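PDB 3EO7: putative Nitroreductase from Anabaena variabilis ATCC 29413, which binds flavin mononucleotide and probably acts as a flavin-dependent oxidoreductase of the nitroreductase family. Local coordinates for residues Y112-Y126 with L135-L147. Sequence-based numbering, arbitrary orientation. Where two conformers were deposited one is given.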
loop_
_atom_site.group_PDB
_atom_site.type_symbol
_atom_site.label_atom_id
_atom_site.label_comp_id
_atom_site.label_asym_id
_atom_site.label_seq_id
_atom_site.Cartn_x
_atom_site.Cartn_y
_atom_site.Cartn_z
ATOM N N TYR A 112 1.986 -3.342 -14.559
ATOM C CA TYR A 112 1.654 -3.486 -15.957
ATOM C C TYR A 112 0.814 -2.307 -16.417
ATOM O O TYR A 112 0.092 -1.727 -15.631
ATOM C CB TYR A 112 0.835 -4.749 -16.182
ATOM C CG TYR A 112 1.592 -6.003 -15.865
ATOM C CD1 TYR A 112 1.656 -6.482 -14.570
ATOM C CD2 TYR A 112 2.249 -6.692 -16.865
ATOM C CE1 TYR A 112 2.392 -7.620 -14.255
ATOM C CE2 TYR A 112 2.992 -7.835 -16.580
ATOM C CZ TYR A 112 3.042 -8.308 -15.287
ATOM O OH TYR A 112 3.766 -9.442 -15.027
ATOM N N VAL A 113 0.922 -1.980 -17.700
ATOM C CA VAL A 113 0.032 -1.011 -18.314
ATOM C C VAL A 113 -0.740 -1.739 -19.410
ATOM O O VAL A 113 -0.150 -2.456 -20.259
ATOM C CB VAL A 113 0.774 0.192 -18.928
ATOM C CG1 VAL A 113 -0.185 1.085 -19.711
ATOM C CG2 VAL A 113 1.499 1.016 -17.847
ATOM N N VAL A 114 -2.049 -1.550 -19.393
ATOM C CA VAL A 114 -2.959 -2.121 -20.406
ATOM C C VAL A 114 -3.459 -0.966 -21.254
ATOM O O VAL A 114 -3.949 0.020 -20.720
ATOM C CB VAL A 114 -4.120 -2.903 -19.794
ATOM C CG1 VAL A 114 -5.057 -3.438 -20.901
ATOM C CG2 VAL A 114 -3.597 -4.044 -18.950
ATOM N N SER A 115 -3.300 -1.080 -22.571
ATOM C CA SER A 115 -3.755 -0.027 -23.479
ATOM C C SER A 115 -4.984 -0.434 -24.272
ATOM O O SER A 115 -5.022 -1.493 -24.903
ATOM C CB SER A 115 -2.653 0.354 -24.444
ATOM O OG SER A 115 -3.128 1.318 -25.405
ATOM N N ARG A 116 -5.957 0.448 -24.295
ATOM C CA ARG A 116 -7.133 0.280 -25.122
ATOM C C ARG A 116 -6.790 0.462 -26.606
ATOM O O ARG A 116 -7.551 0.021 -27.480
ATOM C CB ARG A 116 -8.177 1.309 -24.725
ATOM C CG ARG A 116 -9.571 1.031 -25.300
ATOM C CD ARG A 116 -10.557 1.908 -24.564
ATOM N NE ARG A 116 -11.932 1.525 -24.888
ATOM C CZ ARG A 116 -13.004 2.004 -24.269
ATOM N NH1 ARG A 116 -12.870 2.878 -23.301
ATOM N NH2 ARG A 116 -14.214 1.585 -24.602
ATOM N N GLY A 117 -5.704 1.190 -26.890
ATOM C CA GLY A 117 -5.278 1.473 -28.254
ATOM C C GLY A 117 -5.605 2.915 -28.559
ATOM O O GLY A 117 -6.768 3.271 -28.722
ATOM N N THR A 118 -4.583 3.754 -28.565
ATOM C CA THR A 118 -4.745 5.177 -28.834
ATOM C C THR A 118 -3.779 5.539 -29.940
ATOM O O THR A 118 -2.916 4.736 -30.286
ATOM C CB THR A 118 -4.413 6.014 -27.569
ATOM O OG1 THR A 118 -2.994 6.070 -27.347
ATOM C CG2 THR A 118 -5.106 5.442 -26.338
ATOM N N PRO A 119 -3.877 6.766 -30.472
ATOM C CA PRO A 119 -2.942 7.127 -31.544
ATOM C C PRO A 119 -1.507 7.172 -31.045
ATOM O O PRO A 119 -0.600 7.073 -31.848
ATOM C CB PRO A 119 -3.423 8.519 -32.015
ATOM C CG PRO A 119 -4.767 8.716 -31.391
ATOM C CD PRO A 119 -4.781 7.882 -30.135
ATOM N N LEU A 120 -1.293 7.299 -29.737
ATOM C CA LEU A 120 0.075 7.271 -29.204
ATOM C C LEU A 120 0.512 5.931 -28.611
ATOM O O LEU A 120 1.702 5.600 -28.666
ATOM C CB LEU A 120 0.268 8.357 -28.151
ATOM C CG LEU A 120 0.389 9.790 -28.679
ATOM C CD1 LEU A 120 0.755 10.699 -27.519
ATOM C CD2 LEU A 120 1.440 9.897 -29.776
ATOM N N LEU A 121 -0.436 5.173 -28.043
ATOM C CA LEU A 121 -0.121 3.921 -27.331
ATOM C C LEU A 121 -0.879 2.726 -27.924
ATOM O O LEU A 121 -2.076 2.554 -27.681
ATOM C CB LEU A 121 -0.468 4.078 -25.836
ATOM C CG LEU A 121 -0.022 2.975 -24.884
ATOM C CD1 LEU A 121 1.465 2.927 -24.812
ATOM C CD2 LEU A 121 -0.644 3.161 -23.481
ATOM N N SER A 122 -0.146 1.885 -28.650
ATOM C CA SER A 122 -0.712 0.698 -29.300
ATOM C C SER A 122 -1.460 -0.129 -28.289
ATOM O O SER A 122 -1.114 -0.122 -27.108
ATOM C CB SER A 122 0.388 -0.188 -29.897
ATOM O OG SER A 122 1.100 0.508 -30.867
ATOM N N PRO A 123 -2.482 -0.863 -28.743
ATOM C CA PRO A 123 -3.220 -1.672 -27.782
ATOM C C PRO A 123 -2.428 -2.833 -27.246
ATOM O O PRO A 123 -1.449 -3.278 -27.870
ATOM C CB PRO A 123 -4.363 -2.242 -28.628
ATOM C CG PRO A 123 -3.886 -2.218 -30.003
ATOM C CD PRO A 123 -3.036 -0.995 -30.104
ATOM N N GLY A 124 -2.866 -3.343 -26.098
ATOM C CA GLY A 124 -2.287 -4.542 -25.560
ATOM C C GLY A 124 -1.657 -4.398 -24.199
ATOM O O GLY A 124 -2.063 -3.553 -23.396
ATOM N N LEU A 125 -0.655 -5.248 -23.972
ATOM C CA LEU A 125 -0.019 -5.412 -22.685
ATOM C C LEU A 125 1.411 -4.927 -22.636
ATOM O O LEU A 125 2.223 -5.225 -23.506
ATOM C CB LEU A 125 -0.041 -6.899 -22.290
ATOM C CG LEU A 125 -1.402 -7.581 -22.446
ATOM C CD1 LEU A 125 -1.212 -9.125 -22.224
ATOM C CD2 LEU A 125 -2.463 -6.944 -21.532
ATOM N N TYR A 126 1.707 -4.175 -21.594
ATOM C CA TYR A 126 3.035 -3.628 -21.347
ATOM C C TYR A 126 3.483 -3.924 -19.905
ATOM O O TYR A 126 2.711 -3.768 -18.959
ATOM C CB TYR A 126 3.037 -2.103 -21.512
ATOM C CG TYR A 126 2.598 -1.585 -22.871
ATOM C CD1 TYR A 126 1.248 -1.557 -23.232
ATOM C CD2 TYR A 126 3.522 -1.082 -23.764
ATOM C CE1 TYR A 126 0.850 -1.063 -24.452
ATOM C CE2 TYR A 126 3.131 -0.576 -24.980
ATOM C CZ TYR A 126 1.802 -0.581 -25.328
ATOM O OH TYR A 126 1.469 -0.097 -26.558
ATOM N N LEU A 135 8.950 0.407 -20.952
ATOM C CA LEU A 135 7.806 -0.469 -21.049
ATOM C C LEU A 135 8.135 -1.507 -22.119
ATOM O O LEU A 135 8.670 -1.153 -23.191
ATOM C CB LEU A 135 6.552 0.292 -21.479
ATOM C CG LEU A 135 5.928 1.204 -20.442
ATOM C CD1 LEU A 135 4.848 2.038 -21.176
ATOM C CD2 LEU A 135 5.341 0.439 -19.271
ATOM N N ILE A 136 7.882 -2.777 -21.838
ATOM C CA ILE A 136 8.030 -3.807 -22.854
ATOM C C ILE A 136 6.628 -4.174 -23.293
ATOM O O ILE A 136 5.816 -4.642 -22.486
ATOM C CB ILE A 136 8.775 -5.037 -22.376
ATOM C CG1 ILE A 136 10.201 -4.644 -21.965
ATOM C CG2 ILE A 136 8.783 -6.110 -23.496
ATOM C CD1 ILE A 136 10.940 -5.716 -21.214
ATOM N N HIS A 137 6.345 -3.905 -24.564
ATOM C CA HIS A 137 5.062 -4.188 -25.173
ATOM C C HIS A 137 5.117 -5.641 -25.586
ATOM O O HIS A 137 5.581 -5.978 -26.663
ATOM C CB HIS A 137 4.848 -3.249 -26.338
ATOM C CG HIS A 137 3.476 -3.268 -26.922
ATOM N ND1 HIS A 137 3.206 -2.816 -28.199
ATOM C CD2 HIS A 137 2.290 -3.667 -26.409
ATOM C CE1 HIS A 137 1.908 -2.910 -28.431
ATOM N NE2 HIS A 137 1.330 -3.443 -27.368
ATOM N N TYR A 138 4.659 -6.514 -24.705
ATOM C CA TYR A 138 4.805 -7.931 -24.964
ATOM C C TYR A 138 3.629 -8.587 -25.632
ATOM O O TYR A 138 3.723 -9.756 -25.972
ATOM C CB TYR A 138 5.192 -8.680 -23.706
ATOM C CG TYR A 138 4.165 -8.777 -22.616
ATOM C CD1 TYR A 138 4.087 -7.809 -21.626
ATOM C CD2 TYR A 138 3.354 -9.902 -22.496
ATOM C CE1 TYR A 138 3.152 -7.918 -20.578
ATOM C CE2 TYR A 138 2.408 -10.021 -21.461
ATOM C CZ TYR A 138 2.323 -9.019 -20.495
ATOM O OH TYR A 138 1.433 -9.119 -19.433
ATOM N N TRP A 139 2.526 -7.867 -25.802
ATOM C CA TRP A 139 1.357 -8.442 -26.468
ATOM C C TRP A 139 0.595 -7.331 -27.135
ATOM O O TRP A 139 0.242 -6.358 -26.491
ATOM C CB TRP A 139 0.467 -9.187 -25.479
ATOM C CG TRP A 139 -0.670 -9.873 -26.136
ATOM C CD1 TRP A 139 -1.965 -9.506 -26.118
ATOM C CD2 TRP A 139 -0.584 -11.025 -26.970
ATOM N NE1 TRP A 139 -2.712 -10.381 -26.859
ATOM C CE2 TRP A 139 -1.882 -11.324 -27.395
ATOM C CE3 TRP A 139 0.470 -11.847 -27.374
ATOM C CZ2 TRP A 139 -2.169 -12.416 -28.214
ATOM C CZ3 TRP A 139 0.191 -12.929 -28.190
ATOM C CH2 TRP A 139 -1.119 -13.201 -28.605
ATOM N N GLU A 140 0.466 -7.409 -28.456
ATOM C CA GLU A 140 -0.315 -6.411 -29.165
ATOM C C GLU A 140 -1.579 -7.049 -29.731
ATOM O O GLU A 140 -1.524 -7.825 -30.697
ATOM C CB GLU A 140 0.468 -5.728 -30.288
ATOM C CG GLU A 140 -0.417 -4.622 -30.917
ATOM C CD GLU A 140 0.316 -3.720 -31.892
ATOM O OE1 GLU A 140 1.577 -3.768 -31.973
ATOM O OE2 GLU A 140 -0.403 -2.950 -32.574
ATOM N N SER A 141 -2.697 -6.752 -29.105
ATOM C CA SER A 141 -4.014 -7.165 -29.546
ATOM C C SER A 141 -4.999 -6.325 -28.744
ATOM O O SER A 141 -4.623 -5.682 -27.764
ATOM C CB SER A 141 -4.289 -8.662 -29.314
ATOM O OG SER A 141 -4.639 -8.909 -27.961
ATOM N N ASP A 142 -6.265 -6.288 -29.141
ATOM C CA ASP A 142 -7.215 -5.487 -28.364
ATOM C C ASP A 142 -7.784 -6.340 -27.248
ATOM O O ASP A 142 -8.640 -7.203 -27.472
ATOM C CB ASP A 142 -8.343 -4.876 -29.184
ATOM C CG ASP A 142 -9.013 -3.730 -28.442
ATOM O OD1 ASP A 142 -8.287 -2.794 -28.038
ATOM O OD2 ASP A 142 -10.243 -3.741 -28.261
ATOM N N VAL A 143 -7.341 -6.019 -26.038
ATOM C CA VAL A 143 -7.645 -6.761 -24.824
ATOM C C VAL A 143 -8.628 -6.014 -23.915
ATOM O O VAL A 143 -9.027 -6.539 -22.869
ATOM C CB VAL A 143 -6.360 -7.001 -23.999
ATOM C CG1 VAL A 143 -5.313 -7.838 -24.789
ATOM C CG2 VAL A 143 -5.752 -5.680 -23.529
ATOM N N TRP A 144 -9.053 -4.818 -24.318
ATOM C CA TRP A 144 -9.863 -3.979 -23.423
ATOM C C TRP A 144 -11.184 -4.630 -23.013
ATOM O O TRP A 144 -11.532 -4.641 -21.816
ATOM C CB TRP A 144 -10.101 -2.591 -24.038
ATOM C CG TRP A 144 -10.433 -1.561 -23.031
ATOM C CD1 TRP A 144 -11.654 -1.065 -22.746
ATOM C CD2 TRP A 144 -9.523 -0.938 -22.123
ATOM N NE1 TRP A 144 -11.568 -0.129 -21.758
ATOM C CE2 TRP A 144 -10.261 -0.029 -21.357
ATOM C CE3 TRP A 144 -8.148 -1.029 -21.918
ATOM C CZ2 TRP A 144 -9.675 0.791 -20.397
ATOM C CZ3 TRP A 144 -7.569 -0.222 -20.965
ATOM C CH2 TRP A 144 -8.330 0.670 -20.208
ATOM N N GLN A 145 -11.912 -5.177 -23.982
ATOM C CA GLN A 145 -13.170 -5.824 -23.661
ATOM C C GLN A 145 -12.987 -6.971 -22.659
ATOM O O GLN A 145 -13.815 -7.133 -21.746
ATOM C CB GLN A 145 -13.919 -6.276 -24.905
ATOM C CG GLN A 145 -15.271 -6.847 -24.540
ATOM C CD GLN A 145 -16.132 -7.099 -25.731
ATOM O OE1 GLN A 145 -16.133 -6.321 -26.683
ATOM N NE2 GLN A 145 -16.891 -8.183 -25.683
ATOM N N SER A 146 -11.921 -7.756 -22.821
ATOM C CA SER A 146 -11.628 -8.848 -21.875
ATOM C C SER A 146 -11.395 -8.287 -20.459
ATOM O O SER A 146 -11.800 -8.894 -19.460
ATOM C CB SER A 146 -10.441 -9.716 -22.331
ATOM O OG SER A 146 -9.220 -8.992 -22.397
ATOM N N LEU A 147 -10.740 -7.135 -20.376
ATOM C CA LEU A 147 -10.503 -6.493 -19.089
ATOM C C LEU A 147 -11.830 -6.004 -18.514
ATOM O O LEU A 147 -12.094 -6.154 -17.323
ATOM C CB LEU A 147 -9.481 -5.350 -19.205
ATOM C CG LEU A 147 -9.129 -4.690 -17.852
ATOM C CD1 LEU A 147 -8.613 -5.709 -16.781
ATOM C CD2 LEU A 147 -8.097 -3.590 -18.131
HETATM O O HOH W 1 -7.015 -3.293 -25.939
HETATM O O HOH W 2 -0.406 -0.353 -33.363
#
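The imidazole of His137 lies flat over one face of the Tyr126 ring in an offset stack, centroids 4.0 Å apart and planes only 3° from parallel. His137 CG, anti to the backbone N (chi1 -170°), carries the imidazole along the tyrosine to its phenol end. There His137 NE2 donates to Pro123 O at 2.8 Å, the acceptor near the imidazole plane but the donor well out of the carbonyl plane. Tyr126 OH donates to Ser122 O at 2.6 Å, so the two stacked rings grip neighbouring carbonyls before strand 124-129. A leucine in place of Tyr126 would probably leave Ser122 O without this donor and His137 without its flat partner, freer to turn.

On the other face of the sheet, Leu125 CB sits over the Tyr138 ring, 3.9 Å from its centroid, while CD1 lies against Trp139 CB; Tyr138 OH is held by Leu222 O. Gly124 suits its place because a side chain would collide with Trp139 O, which accepts from Leu125 N at 2.9 Å.

At the end of strand 109-115, the extended Arg116 chain crosses the Trp144 indole, Arg116 CD making a CH-pi contact 3.5 Å from the five-membered ring centroid; its guanidinium salt-bridges Glu158 and hydrogen-bonds to Thr160 O. Nearby, Val114 CG1 meets Val143 CG2 at 3.5 Å, apolar branches suited to a buried seam. A water donates to Ser115 O and accepts from Val143 N.

Tyr138 and Trp139 both oppose Leu125, a classic beta bulge in the antiparallel hairpin of strands 124-129 and 134-139 of this nitroreductase-family domain, away from the flavin.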